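Local coordinates for polyphosphate kinase (PDB 2O8R), which probably catalyses the reversible transfer of the terminal phosphate of ATP to a growing chain of inorganic polyphosphate, at residues Leu326-Leu330 with Arg342-Leu346; His348-Tyr352 with Leu686-Glu690; Ala440-Leu444 with Leu460-Phe466; Asp489-Leu493 with Arg505-Val511; Arg536-Leu541 with Cys602-Gly606. The protein carries 3 engineered substitutions. One frame throughout, in Å; residues are numbered along the deposited sequence.

The five contacts lie in the C-terminal half of the chain, built from two domains of the phospholipase D type. Interactions 1 and 2 share strand 345-349 and touch: Lys328 N lies 3.0 Å from Glu690 OE1, probably a hydrogen bond. Interaction 3 reaches the same sheet and is nearest the predicted active site, the side chain of Lys441 lying about 4 Å from that of His439. Interactions 3 and 4 each bind a sulfate; the one at Lys441 is also held by His597, a predicted ATP-binding residue. Interaction 4 packs against interaction 3, Leu461 CD2 meeting Leu509 CD1 at 3.7 Å. Interaction 5 belongs to the nine-stranded sheet, which strand 510-511 of interaction 4 also joins; their centres are about 24 Å apart.

Interaction 1 (Leu326-Leu330 with Arg342-Leu346); sequences LSKHL and RKDYL
A capped helix start meets the first residue of a sheet strand here: Ser327 is the N-cap of the short helix 328-331, and Tyr345 opens strand 345-349. Leu330 lays its CG over one face of the Tyr345 ring, 3.6 Å from the centroid, a CH-pi contact that suits a branched aliphatic chain against a broad buried ring. CG of Tyr345 is anti to its carbonyl carbon (chi1 -70°), which sends the ring to the helix. Ser327 OG accepts from Leu330 N at 3.1 Å, so the small hydroxyl caps the helix while also lying near Tyr345 CE1. Farther out, Lys343 bends at its third torsion and brings NZ over the centre of the His329 ring, while CE makes a CH-pi contact 4.0 Å from that centroid. Tyr356 of helix 355-365 also touches Leu330. The chemistry thus grades from apolar packing inside to a polar outer edge, where a positive lysine above the imidazole would probably disfavour protonation of His329.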
# COMPACT_ATOMS: atom_id res chain seq x y z
N LEU A 326 10.00 -1.52 -28.63
CA LEU A 326 8.95 -0.64 -29.11
C LEU A 326 8.61 -1.07 -30.52
O LEU A 326 9.33 -1.85 -31.14
CB LEU A 326 9.41 0.81 -29.11
CG LEU A 326 10.09 1.30 -27.84
CD1 LEU A 326 10.54 2.73 -28.00
CD2 LEU A 326 9.13 1.17 -26.66
N SER A 327 7.49 -0.56 -31.02
CA SER A 327 7.16 -0.65 -32.42
C SER A 327 7.69 0.62 -33.09
O SER A 327 7.21 1.72 -32.80
CB SER A 327 5.65 -0.77 -32.59
OG SER A 327 5.22 -0.37 -33.87
N LYS A 328 8.70 0.47 -33.97
CA LYS A 328 9.28 1.60 -34.72
C LYS A 328 8.20 2.29 -35.55
O LYS A 328 8.11 3.51 -35.56
CB LYS A 328 10.43 1.16 -35.64
CG LYS A 328 11.43 0.15 -35.07
CD LYS A 328 12.22 0.68 -33.87
CE LYS A 328 13.66 1.03 -34.24
NZ LYS A 328 14.59 -0.12 -34.07
N HIS A 329 7.39 1.47 -36.23
CA HIS A 329 6.31 1.93 -37.08
C HIS A 329 5.37 2.87 -36.34
O HIS A 329 5.18 4.02 -36.74
CB HIS A 329 5.53 0.74 -37.58
CG HIS A 329 5.15 0.83 -39.02
ND1 HIS A 329 5.89 0.24 -40.02
CD2 HIS A 329 4.12 1.46 -39.63
CE1 HIS A 329 5.33 0.49 -41.19
NE2 HIS A 329 4.25 1.23 -40.98
N LEU A 330 4.80 2.36 -35.24
CA LEU A 330 3.99 3.19 -34.34
C LEU A 330 4.72 4.46 -33.92
O LEU A 330 4.14 5.55 -33.95
CB LEU A 330 3.61 2.41 -33.09
CG LEU A 330 2.18 1.95 -32.93
CD1 LEU A 330 1.93 1.74 -31.48
CD2 LEU A 330 1.21 2.99 -33.47
N ARG A 342 -4.36 4.01 -39.27
CA ARG A 342 -3.77 3.54 -40.51
C ARG A 342 -3.58 2.02 -40.56
O ARG A 342 -3.72 1.41 -41.61
CB ARG A 342 -2.44 4.27 -40.77
CG ARG A 342 -2.62 5.72 -41.25
CD ARG A 342 -1.42 6.61 -40.93
NE ARG A 342 -0.14 6.07 -41.39
CZ ARG A 342 1.01 6.74 -41.40
NH1 ARG A 342 1.05 8.01 -41.00
NH2 ARG A 342 2.12 6.15 -41.82
N LYS A 343 -3.28 1.41 -39.41
CA LYS A 343 -2.95 -0.01 -39.37
C LYS A 343 -3.25 -0.66 -38.01
O LYS A 343 -3.30 0.02 -36.99
CB LYS A 343 -1.47 -0.19 -39.70
CG LYS A 343 -1.01 -1.62 -39.85
CD LYS A 343 0.41 -1.73 -40.40
CE LYS A 343 1.42 -0.99 -39.53
NZ LYS A 343 2.81 -1.50 -39.71
N ASP A 344 -3.46 -1.97 -38.02
CA ASP A 344 -3.59 -2.75 -36.80
C ASP A 344 -2.24 -3.02 -36.20
O ASP A 344 -1.24 -3.15 -36.90
CB ASP A 344 -4.23 -4.10 -37.08
CG ASP A 344 -5.69 -3.98 -37.40
OD1 ASP A 344 -6.25 -2.87 -37.25
OD2 ASP A 344 -6.28 -5.02 -37.81
N TYR A 345 -2.21 -3.11 -34.88
CA TYR A 345 -0.99 -3.46 -34.17
C TYR A 345 -1.23 -4.62 -33.18
O TYR A 345 -2.31 -4.79 -32.62
CB TYR A 345 -0.38 -2.21 -33.51
CG TYR A 345 0.21 -1.22 -34.50
CD1 TYR A 345 1.58 -1.21 -34.79
CD2 TYR A 345 -0.60 -0.29 -35.15
CE1 TYR A 345 2.12 -0.30 -35.71
CE2 TYR A 345 -0.08 0.61 -36.06
CZ TYR A 345 1.28 0.61 -36.34
OH TYR A 345 1.76 1.53 -37.25
N LEU A 346 -0.20 -5.42 -33.00
CA LEU A 346 -0.22 -6.51 -32.04
C LEU A 346 0.89 -6.22 -31.06
O LEU A 346 2.04 -6.04 -31.45
CB LEU A 346 0.08 -7.80 -32.77
CG LEU A 346 -0.62 -9.09 -32.41
CD1 LEU A 346 -2.14 -8.90 -32.30
CD2 LEU A 346 -0.27 -10.07 -33.51

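Interaction 2 (His348-Tyr352 with Leu686-Glu690)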
# COMPACT_ATOMS: atom_id res chain seq x y z
N HIS A 348 2.87 -7.71 -27.80
CA HIS A 348 3.12 -8.89 -27.01
C HIS A 348 3.94 -8.49 -25.80
O HIS A 348 5.14 -8.21 -25.91
CB HIS A 348 3.88 -9.92 -27.84
CG HIS A 348 3.22 -10.24 -29.14
ND1 HIS A 348 2.10 -11.03 -29.23
CD2 HIS A 348 3.53 -9.88 -30.41
CE1 HIS A 348 1.74 -11.14 -30.50
NE2 HIS A 348 2.59 -10.45 -31.23
N VAL A 349 3.30 -8.48 -24.65
CA VAL A 349 4.01 -8.01 -23.48
C VAL A 349 4.53 -9.09 -22.60
O VAL A 349 3.86 -10.11 -22.41
CB VAL A 349 3.19 -7.11 -22.53
CG1 VAL A 349 2.80 -5.82 -23.20
CG2 VAL A 349 1.98 -7.88 -21.94
N PRO A 350 5.81 -8.97 -22.34
CA PRO A 350 6.83 -8.36 -21.53
C PRO A 350 7.76 -7.83 -22.63
O PRO A 350 8.35 -6.77 -22.47
CB PRO A 350 7.46 -9.53 -20.78
CG PRO A 350 6.73 -10.76 -21.26
CD PRO A 350 6.20 -10.36 -22.60
N TYR A 351 7.80 -8.56 -23.75
CA TYR A 351 8.63 -8.29 -24.94
C TYR A 351 8.52 -6.86 -25.47
O TYR A 351 9.52 -6.23 -25.78
CB TYR A 351 8.29 -9.29 -26.07
CG TYR A 351 8.16 -10.74 -25.63
CD1 TYR A 351 9.26 -11.44 -25.14
CD2 TYR A 351 6.96 -11.43 -25.73
CE1 TYR A 351 9.16 -12.76 -24.74
CE2 TYR A 351 6.85 -12.75 -25.32
CZ TYR A 351 7.96 -13.42 -24.83
OH TYR A 351 7.89 -14.74 -24.43
N TYR A 352 7.29 -6.35 -25.55
CA TYR A 352 7.05 -4.94 -25.82
C TYR A 352 6.67 -4.27 -24.51
O TYR A 352 6.34 -4.97 -23.55
CB TYR A 352 5.90 -4.78 -26.80
CG TYR A 352 6.22 -5.15 -28.23
CD1 TYR A 352 6.59 -4.17 -29.14
CD2 TYR A 352 6.13 -6.46 -28.67
CE1 TYR A 352 6.88 -4.49 -30.45
CE2 TYR A 352 6.43 -6.80 -29.98
CZ TYR A 352 6.80 -5.80 -30.87
OH TYR A 352 7.09 -6.12 -32.18
N LEU A 686 10.99 -10.98 -32.26
CA LEU A 686 10.30 -9.70 -32.27
C LEU A 686 11.27 -8.54 -32.39
O LEU A 686 10.98 -7.56 -33.07
CB LEU A 686 9.41 -9.55 -31.03
CG LEU A 686 8.12 -10.37 -31.06
CD1 LEU A 686 7.46 -10.45 -29.71
CD2 LEU A 686 7.15 -9.78 -32.06
N LYS A 687 12.41 -8.67 -31.73
CA LYS A 687 13.45 -7.66 -31.81
C LYS A 687 13.98 -7.67 -33.24
O LYS A 687 14.17 -6.61 -33.85
CB LYS A 687 14.56 -7.95 -30.81
CG LYS A 687 15.61 -6.87 -30.71
CD LYS A 687 16.81 -7.35 -29.91
CE LYS A 687 17.96 -6.35 -30.03
NZ LYS A 687 19.13 -6.77 -29.22
N GLY A 688 14.20 -8.87 -33.77
CA GLY A 688 14.60 -9.05 -35.16
C GLY A 688 13.75 -8.22 -36.09
O GLY A 688 14.25 -7.31 -36.74
N LYS A 689 12.45 -8.48 -36.10
CA LYS A 689 11.56 -7.79 -37.01
C LYS A 689 11.57 -6.26 -36.83
O LYS A 689 11.27 -5.52 -37.77
CB LYS A 689 10.14 -8.37 -36.95
CG LYS A 689 9.24 -7.72 -35.93
CD LYS A 689 7.84 -7.51 -36.50
CE LYS A 689 6.95 -6.81 -35.49
NZ LYS A 689 5.53 -6.80 -35.91
N GLU A 690 11.94 -5.77 -35.65
CA GLU A 690 11.89 -4.33 -35.41
C GLU A 690 13.12 -3.62 -35.97
O GLU A 690 13.07 -2.44 -36.28
CB GLU A 690 11.66 -3.98 -33.93
CG GLU A 690 10.28 -4.40 -33.36
CD GLU A 690 9.09 -3.56 -33.85
OE1 GLU A 690 9.32 -2.48 -34.43
OE2 GLU A 690 7.93 -3.98 -33.63
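Tyr352 OH donates to Glu690 OE2 over 2.7 Å, the carboxylate receiving it on the anti lone pair, away from its other oxygen. Ring and carboxylate stand almost perpendicular, their planes 82° apart, with OE2 at the ring edge. A bend at the second torsion of Glu690 (chi2 -73°) folds the carboxylate back to the phenol, and its OE1 accepts from the backbone N of Lys328, so both oxygens of this buried acid have a donor. Lys689 passes close by, its CE 3.4 Å from Tyr352 OH, but its ammonium goes on to a salt bridge with Glu641 of helix 636-651. The contact ties the end of strand 345-349 and the turn after it to helix 678-691, the last helix of the modelled chain, across more than three hundred residues of sequence. Within that turn Tyr352 N bonds back to His348 O at 2.9 Å. Leu686 fills the angle between three aromatic residues, a place suited to a compact forked side chain. Its CD2 reaches the edge of the Tyr352 ring, 3.7 Å from CE2, and CD1 meets Tyr351 CB at 3.9 Å. His348 brings CD2 to within 4.0 Å of Leu686 CD2, while its NE2 makes a weak hydrogen bond to Glu641 OE1.

Interaction 3 (Ala440-Leu444 with Leu460-Phe466). With SO4 (sulfate ion), chain F.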
# COMPACT_ATOMS: atom_id res chain seq x y z
N ALA A 440 -14.16 -9.78 -19.75
CA ALA A 440 -13.65 -9.17 -20.98
C ALA A 440 -12.57 -8.11 -20.73
O ALA A 440 -12.65 -7.34 -19.78
CB ALA A 440 -14.79 -8.56 -21.76
N LYS A 441 -11.56 -8.08 -21.59
CA LYS A 441 -10.43 -7.17 -21.41
C LYS A 441 -10.35 -6.20 -22.61
O LYS A 441 -9.48 -6.35 -23.47
CB LYS A 441 -9.12 -7.95 -21.28
CG LYS A 441 -9.18 -9.24 -20.45
CD LYS A 441 -9.09 -8.93 -18.97
CE LYS A 441 -8.96 -10.18 -18.14
NZ LYS A 441 -9.02 -9.84 -16.69
N THR A 442 -11.25 -5.23 -22.65
CA THR A 442 -11.35 -4.31 -23.78
C THR A 442 -11.34 -2.84 -23.36
O THR A 442 -11.83 -2.49 -22.29
CB THR A 442 -12.65 -4.54 -24.58
OG1 THR A 442 -13.77 -4.27 -23.74
CG2 THR A 442 -12.75 -5.98 -25.07
N ALA A 443 -10.77 -2.00 -24.21
CA ALA A 443 -10.90 -0.54 -24.08
C ALA A 443 -11.46 0.02 -25.39
O ALA A 443 -11.39 -0.63 -26.44
CB ALA A 443 -9.57 0.09 -23.75
N LEU A 444 -12.02 1.22 -25.33
CA LEU A 444 -12.69 1.78 -26.49
C LEU A 444 -12.58 3.28 -26.52
O LEU A 444 -13.01 3.94 -25.59
CB LEU A 444 -14.17 1.42 -26.49
CG LEU A 444 -14.98 1.93 -27.67
CD1 LEU A 444 -14.54 1.28 -28.99
CD2 LEU A 444 -16.44 1.67 -27.42
N LEU A 460 -9.23 -1.56 -28.24
CA LEU A 460 -8.11 -2.31 -27.69
C LEU A 460 -8.67 -3.57 -27.06
O LEU A 460 -9.57 -3.49 -26.23
CB LEU A 460 -7.43 -1.48 -26.61
CG LEU A 460 -6.30 -0.51 -26.94
CD1 LEU A 460 -6.55 0.24 -28.22
CD2 LEU A 460 -6.10 0.45 -25.79
N LEU A 461 -8.17 -4.74 -27.49
CA LEU A 461 -8.61 -6.06 -26.98
C LEU A 461 -7.43 -6.90 -26.56
O LEU A 461 -6.39 -6.87 -27.21
CB LEU A 461 -9.41 -6.84 -28.00
CG LEU A 461 -10.74 -6.19 -28.35
CD1 LEU A 461 -10.61 -5.31 -29.61
CD2 LEU A 461 -11.76 -7.28 -28.54
N SER A 462 -7.61 -7.69 -25.51
CA SER A 462 -6.46 -8.26 -24.82
C SER A 462 -6.71 -9.57 -24.11
O SER A 462 -7.82 -9.85 -23.67
CB SER A 462 -5.96 -7.26 -23.80
OG SER A 462 -4.75 -7.72 -23.24
N THR A 463 -5.64 -10.35 -23.97
CA THR A 463 -5.70 -11.63 -23.26
C THR A 463 -5.56 -11.47 -21.76
O THR A 463 -5.89 -12.39 -21.01
CB THR A 463 -4.62 -12.60 -23.76
OG1 THR A 463 -3.32 -12.05 -23.48
CG2 THR A 463 -4.76 -12.79 -25.25
N GLY A 464 -5.06 -10.32 -21.31
CA GLY A 464 -5.05 -9.98 -19.90
C GLY A 464 -5.29 -8.51 -19.62
O GLY A 464 -5.67 -7.76 -20.52
N ASN A 465 -5.06 -8.09 -18.38
CA ASN A 465 -5.30 -6.71 -17.94
C ASN A 465 -4.24 -5.74 -18.46
O ASN A 465 -3.11 -6.13 -18.73
CB ASN A 465 -5.38 -6.66 -16.41
CG ASN A 465 -6.50 -7.54 -15.85
OD1 ASN A 465 -6.57 -8.74 -16.13
ND2 ASN A 465 -7.37 -6.95 -15.04
N PHE A 466 -4.63 -4.47 -18.63
CA PHE A 466 -3.72 -3.45 -19.19
C PHE A 466 -2.77 -2.95 -18.10
O PHE A 466 -1.62 -2.58 -18.36
CB PHE A 466 -4.50 -2.24 -19.73
CG PHE A 466 -5.50 -2.57 -20.80
CD1 PHE A 466 -5.09 -3.07 -22.03
CD2 PHE A 466 -6.86 -2.34 -20.59
CE1 PHE A 466 -6.02 -3.36 -23.03
CE2 PHE A 466 -7.80 -2.62 -21.59
CZ PHE A 466 -7.38 -3.12 -22.80
S SO4 F . -7.35 -13.68 -15.52
O1 SO4 F . -5.91 -13.66 -15.26
O2 SO4 F . -7.94 -14.86 -14.87
O3 SO4 F . -7.96 -12.46 -14.99
O4 SO4 F . -7.58 -13.67 -16.96
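Lys441 gives up the most surface in this contact, its long chain running beside the 462-465 turn. The methylenes CB and CG pass the carbonyl oxygens of Ser462 and Gly464, and a bend at the second torsion (chi2 -81°) turns the remainder of the chain to Asn465. There NZ donates to Asn465 OD1 over 2.7 Å, from above the carbonyl plane. A sulfate ion, probably from the crystallisation liquor, takes a second, weak bond from NZ at 3.3 Å and is also held by His597 and Arg599. Ala443 and Leu460 form an antiparallel hydrogen-bonded pair: Ala443 N donates to Leu460 O at 2.8 Å, and Leu460 N returns a bond to Ala443 O at 3.0 Å. The small Ala443 leaves room for Phe466: Phe466 CE2 comes 3.9 Å from Ala443 CB, while Leu460 CB packs beside the same methyl. On the other face, Thr442 and Leu461 point the same way, CG2 against CD2. Ser462 OG braces the turn by donating to Gly464 O. The arrangement is a beta hairpin of strands 442-447 and 457-462; the lysine leading into it comes two residues after the predicted phosphohistidine His439, consistent with the HxK signature of the phospholipase D fold and its anion-binding site.

Interaction 4 (Asp489-Leu493 with Arg505-Val511); sequences DVYRL and RFSRLLV. With SO4 (sulfate ion), chain E.
The segment 505-511 runs along helix 484-497 as a loop that turns at Ser507-Arg508, before strand 510-511, and is closest where the CA atoms of Asp489 and Phe506 stand 5.4 Å apart. The Asp489 carboxylate holds the loop by its backbone amides; CG lies anti to the carbonyl carbon (chi1 -82°), which turns the carboxylate to the loop. Its OD1 accepts from Ser507 N at 2.9 Å on the syn lone pair, while OD2 takes Arg508 N at 2.8 Å nearly along the C-O line and Leu509 N at 3.0 Å from the anti side, 28° out of the carboxylate plane. Three successive amides thus converge on one buried carboxylate, a task suited to the short, rigid side chain of aspartate, and their N-H dipoles would probably stabilise its negative charge. The Phe506 ring turns its edge to the helix, near Asp489 O and Leu493 N, and Val511 CG2 lies over the centre of one face. Arg492 runs past that ring, CD 3.9 Å from Phe506 CE1, on its way to a salt bridge with Glu502. Arg505 grips a sulfate, probably from the crystallisation liquor, through NE and NH2, both bonded to O3. Leu493 CD1 meets Val511 CG1 at 4.0 Å, and Leu509 CD2 packs beside Val490. Strand 629-632 pairs with strand 510-511 and touches Leu493, while Val490 and Tyr491 also rest on strand 442-447.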
# COMPACT_ATOMS: atom_id res chain seq x y z
N ASP A 489 -18.56 -3.33 -32.78
CA ASP A 489 -18.92 -4.47 -31.94
C ASP A 489 -18.62 -4.17 -30.49
O ASP A 489 -19.44 -4.45 -29.61
CB ASP A 489 -18.16 -5.70 -32.41
CG ASP A 489 -18.83 -6.38 -33.59
OD1 ASP A 489 -19.97 -5.99 -33.91
OD2 ASP A 489 -18.22 -7.31 -34.18
N VAL A 490 -17.43 -3.60 -30.26
CA VAL A 490 -17.02 -3.18 -28.93
C VAL A 490 -17.95 -2.06 -28.46
O VAL A 490 -18.42 -2.06 -27.31
CB VAL A 490 -15.54 -2.71 -28.93
CG1 VAL A 490 -15.18 -2.06 -27.62
CG2 VAL A 490 -14.61 -3.89 -29.20
N TYR A 491 -18.23 -1.12 -29.37
CA TYR A 491 -19.20 -0.06 -29.11
C TYR A 491 -20.51 -0.63 -28.58
O TYR A 491 -21.01 -0.22 -27.53
CB TYR A 491 -19.47 0.72 -30.39
CG TYR A 491 -20.71 1.58 -30.30
CD1 TYR A 491 -20.67 2.81 -29.67
CD2 TYR A 491 -21.92 1.16 -30.84
CE1 TYR A 491 -21.79 3.60 -29.56
CE2 TYR A 491 -23.05 1.94 -30.74
CZ TYR A 491 -22.97 3.16 -30.10
OH TYR A 491 -24.09 3.96 -29.98
N ARG A 492 -21.04 -1.58 -29.33
CA ARG A 492 -22.29 -2.24 -29.01
C ARG A 492 -22.19 -3.02 -27.71
O ARG A 492 -23.12 -3.00 -26.91
CB ARG A 492 -22.71 -3.17 -30.15
CG ARG A 492 -24.00 -3.89 -29.89
CD ARG A 492 -24.36 -4.83 -31.02
NE ARG A 492 -25.25 -4.21 -32.00
CZ ARG A 492 -24.98 -4.11 -33.29
NH1 ARG A 492 -23.85 -4.60 -33.78
NH2 ARG A 492 -25.84 -3.52 -34.10
N LEU A 493 -21.06 -3.69 -27.50
CA LEU A 493 -20.83 -4.45 -26.27
C LEU A 493 -20.98 -3.56 -25.03
O LEU A 493 -21.70 -3.92 -24.09
CB LEU A 493 -19.46 -5.12 -26.26
CG LEU A 493 -19.04 -5.87 -24.99
CD1 LEU A 493 -20.05 -6.94 -24.59
CD2 LEU A 493 -17.62 -6.45 -25.14
N ARG A 505 -26.07 -8.66 -31.57
CA ARG A 505 -25.51 -9.10 -32.85
C ARG A 505 -24.16 -8.44 -33.10
O ARG A 505 -24.05 -7.22 -33.10
CB ARG A 505 -26.44 -8.70 -34.01
CG ARG A 505 -27.74 -9.49 -34.11
CD ARG A 505 -28.43 -9.23 -35.43
NE ARG A 505 -29.00 -7.88 -35.52
CZ ARG A 505 -30.28 -7.60 -35.32
NH1 ARG A 505 -31.14 -8.56 -35.01
NH2 ARG A 505 -30.71 -6.34 -35.43
N PHE A 506 -23.14 -9.25 -33.36
CA PHE A 506 -21.81 -8.72 -33.61
C PHE A 506 -21.26 -9.17 -34.97
O PHE A 506 -21.54 -10.28 -35.42
CB PHE A 506 -20.87 -9.10 -32.45
CG PHE A 506 -21.41 -8.73 -31.10
CD1 PHE A 506 -21.16 -7.48 -30.54
CD2 PHE A 506 -22.22 -9.62 -30.39
CE1 PHE A 506 -21.68 -7.13 -29.31
CE2 PHE A 506 -22.74 -9.28 -29.14
CZ PHE A 506 -22.48 -8.04 -28.61
N SER A 507 -20.49 -8.30 -35.63
CA SER A 507 -19.94 -8.57 -36.97
C SER A 507 -18.78 -9.56 -36.97
O SER A 507 -18.74 -10.47 -37.79
CB SER A 507 -19.47 -7.28 -37.66
OG SER A 507 -20.47 -6.29 -37.64
N ARG A 508 -17.82 -9.34 -36.08
CA ARG A 508 -16.60 -10.14 -36.07
C ARG A 508 -16.29 -10.60 -34.67
O ARG A 508 -15.66 -11.64 -34.48
CB ARG A 508 -15.42 -9.32 -36.59
CG ARG A 508 -15.66 -8.60 -37.90
CD ARG A 508 -15.50 -9.53 -39.07
NE ARG A 508 -15.14 -8.81 -40.28
CZ ARG A 508 -14.59 -9.38 -41.35
NH1 ARG A 508 -14.32 -10.68 -41.34
NH2 ARG A 508 -14.29 -8.65 -42.41
N LEU A 509 -16.74 -9.83 -33.69
CA LEU A 509 -16.44 -10.09 -32.28
C LEU A 509 -17.18 -11.32 -31.75
O LEU A 509 -18.28 -11.62 -32.18
CB LEU A 509 -16.83 -8.87 -31.46
CG LEU A 509 -16.30 -8.76 -30.04
CD1 LEU A 509 -14.78 -8.80 -30.08
CD2 LEU A 509 -16.84 -7.49 -29.35
N LEU A 510 -16.56 -12.02 -30.81
CA LEU A 510 -17.23 -13.13 -30.14
C LEU A 510 -17.43 -12.84 -28.67
O LEU A 510 -16.45 -12.70 -27.94
CB LEU A 510 -16.41 -14.40 -30.25
CG LEU A 510 -16.07 -14.87 -31.65
CD1 LEU A 510 -15.44 -16.25 -31.53
CD2 LEU A 510 -17.34 -14.93 -32.47
N VAL A 511 -18.68 -12.76 -28.25
CA VAL A 511 -19.02 -12.53 -26.84
C VAL A 511 -19.71 -13.74 -26.20
O VAL A 511 -20.56 -14.38 -26.81
CB VAL A 511 -19.88 -11.27 -26.67
CG1 VAL A 511 -20.00 -10.90 -25.20
CG2 VAL A 511 -19.27 -10.10 -27.44
S SO4 E . -26.86 -5.64 -37.29
O1 SO4 E . -26.49 -4.28 -37.66
O2 SO4 E . -25.85 -6.25 -36.42
O3 SO4 E . -28.14 -5.60 -36.58
O4 SO4 E . -26.99 -6.45 -38.50

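Interaction 5 (Arg536-Leu541 with Cys602-Gly606); sequences RGYMLL and CFHNG
His604 and Arg536 cross at about a right angle, the guanidinium and imidazole planes 71° apart, with Arg536 NH1 3.9 Å above one face of the ring, toward its rim. The opposite face is covered by the backbone of Gly606. Arg536 reaches the ring with CG anti to the backbone N (chi1 -178°) and its chain extended from CG to NE. Beside it, Tyr538 and His604 meet through their CB atoms, 3.7 Å apart, while the phenol leads off to Asp566. On the other face, Met539, present as selenomethionine, sets SE obliquely to the Phe603 ring, 3.7 Å from CE1, a Met-aromatic contact that suits the flexible methionine chain. Leu540 and the small Cys602 share the Tyr538 side, their CB atoms 3.8 Å apart. Between the two faces, the backbones of antiparallel strands 538-543 and 600-603 are joined by Leu540 N to Cys602 O at 2.8 Å and Cys602 N to Leu540 O at 2.7 Å, and His604 N donates to Tyr538 O. The chemistry implies apolar packing on both faces of the pair and a histidine, between Arg536 and Gly606, whose rotation is probably limited by the ND1 bond to Glu609.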
# COMPACT_ATOMS: atom_id res chain seq x y z
N ARG A 536 -6.49 -31.16 -45.08
CA ARG A 536 -5.82 -31.16 -43.78
C ARG A 536 -6.71 -30.54 -42.71
O ARG A 536 -7.40 -29.55 -42.97
CB ARG A 536 -4.47 -30.43 -43.86
CG ARG A 536 -3.71 -30.45 -42.56
CD ARG A 536 -2.21 -30.37 -42.75
NE ARG A 536 -1.51 -30.49 -41.47
CZ ARG A 536 -1.25 -29.47 -40.64
NH1 ARG A 536 -1.62 -28.24 -40.96
NH2 ARG A 536 -0.60 -29.68 -39.50
N GLY A 537 -6.72 -31.14 -41.52
CA GLY A 537 -7.49 -30.63 -40.38
C GLY A 537 -6.59 -30.33 -39.19
O GLY A 537 -6.10 -31.25 -38.52
N TYR A 538 -6.36 -29.05 -38.93
CA TYR A 538 -5.43 -28.67 -37.87
C TYR A 538 -5.96 -27.57 -36.95
O TYR A 538 -6.71 -26.67 -37.38
CB TYR A 538 -4.09 -28.24 -38.48
CG TYR A 538 -3.04 -27.94 -37.46
CD1 TYR A 538 -2.51 -28.97 -36.67
CD2 TYR A 538 -2.59 -26.64 -37.25
CE1 TYR A 538 -1.55 -28.71 -35.72
CE2 TYR A 538 -1.63 -26.37 -36.30
CZ TYR A 538 -1.11 -27.40 -35.53
OH TYR A 538 -0.15 -27.14 -34.60
N MSE A 539 -5.58 -27.65 -35.67
CA MSE A 539 -5.93 -26.63 -34.67
C MSE A 539 -4.74 -26.37 -33.78
O MSE A 539 -4.05 -27.30 -33.37
CB MSE A 539 -7.10 -27.08 -33.80
CG MSE A 539 -8.41 -27.11 -34.55
SE MSE A 539 -9.95 -27.45 -33.43
CE MSE A 539 -9.81 -29.35 -33.18
N LEU A 540 -4.51 -25.09 -33.49
CA LEU A 540 -3.48 -24.71 -32.55
C LEU A 540 -4.14 -23.85 -31.50
O LEU A 540 -4.61 -22.76 -31.79
CB LEU A 540 -2.35 -23.97 -33.27
CG LEU A 540 -1.05 -23.59 -32.54
CD1 LEU A 540 -0.71 -24.48 -31.35
CD2 LEU A 540 0.10 -23.59 -33.53
N LEU A 541 -4.18 -24.37 -30.27
CA LEU A 541 -4.97 -23.77 -29.20
C LEU A 541 -4.14 -23.54 -27.93
O LEU A 541 -3.58 -24.49 -27.37
CB LEU A 541 -6.14 -24.68 -28.87
CG LEU A 541 -7.20 -25.04 -29.89
CD1 LEU A 541 -8.09 -26.06 -29.23
CD2 LEU A 541 -8.01 -23.81 -30.30
N CYS A 602 -6.09 -20.91 -33.18
CA CYS A 602 -5.79 -20.98 -34.60
C CYS A 602 -6.47 -22.16 -35.24
O CYS A 602 -6.21 -23.31 -34.88
CB CYS A 602 -4.30 -21.12 -34.83
SG CYS A 602 -3.40 -19.83 -34.04
N PHE A 603 -7.34 -21.88 -36.19
CA PHE A 603 -7.97 -22.94 -36.98
C PHE A 603 -7.43 -22.91 -38.41
O PHE A 603 -7.51 -21.88 -39.09
CB PHE A 603 -9.48 -22.78 -36.97
CG PHE A 603 -10.09 -22.81 -35.58
CD1 PHE A 603 -10.64 -23.99 -35.08
CD2 PHE A 603 -10.13 -21.67 -34.78
CE1 PHE A 603 -11.22 -24.02 -33.82
CE2 PHE A 603 -10.71 -21.70 -33.53
CZ PHE A 603 -11.25 -22.88 -33.04
N HIS A 604 -6.88 -24.04 -38.85
CA HIS A 604 -6.24 -24.13 -40.17
C HIS A 604 -7.15 -23.78 -41.35
O HIS A 604 -6.73 -23.05 -42.26
CB HIS A 604 -5.64 -25.51 -40.39
CG HIS A 604 -4.83 -25.61 -41.64
ND1 HIS A 604 -3.93 -24.64 -42.03
CD2 HIS A 604 -4.77 -26.58 -42.59
CE1 HIS A 604 -3.35 -25.00 -43.16
NE2 HIS A 604 -3.84 -26.17 -43.52
N ASN A 605 -8.38 -24.30 -41.32
CA ASN A 605 -9.37 -24.10 -42.39
C ASN A 605 -8.80 -24.24 -43.80
O ASN A 605 -8.83 -23.29 -44.61
CB ASN A 605 -10.05 -22.74 -42.21
CG ASN A 605 -11.20 -22.55 -43.17
OD1 ASN A 605 -11.89 -23.51 -43.55
ND2 ASN A 605 -11.41 -21.30 -43.59
N GLY A 606 -8.24 -25.41 -44.09
CA GLY A 606 -7.61 -25.68 -45.38
C GLY A 606 -6.30 -24.95 -45.61
O GLY A 606 -5.35 -25.51 -46.17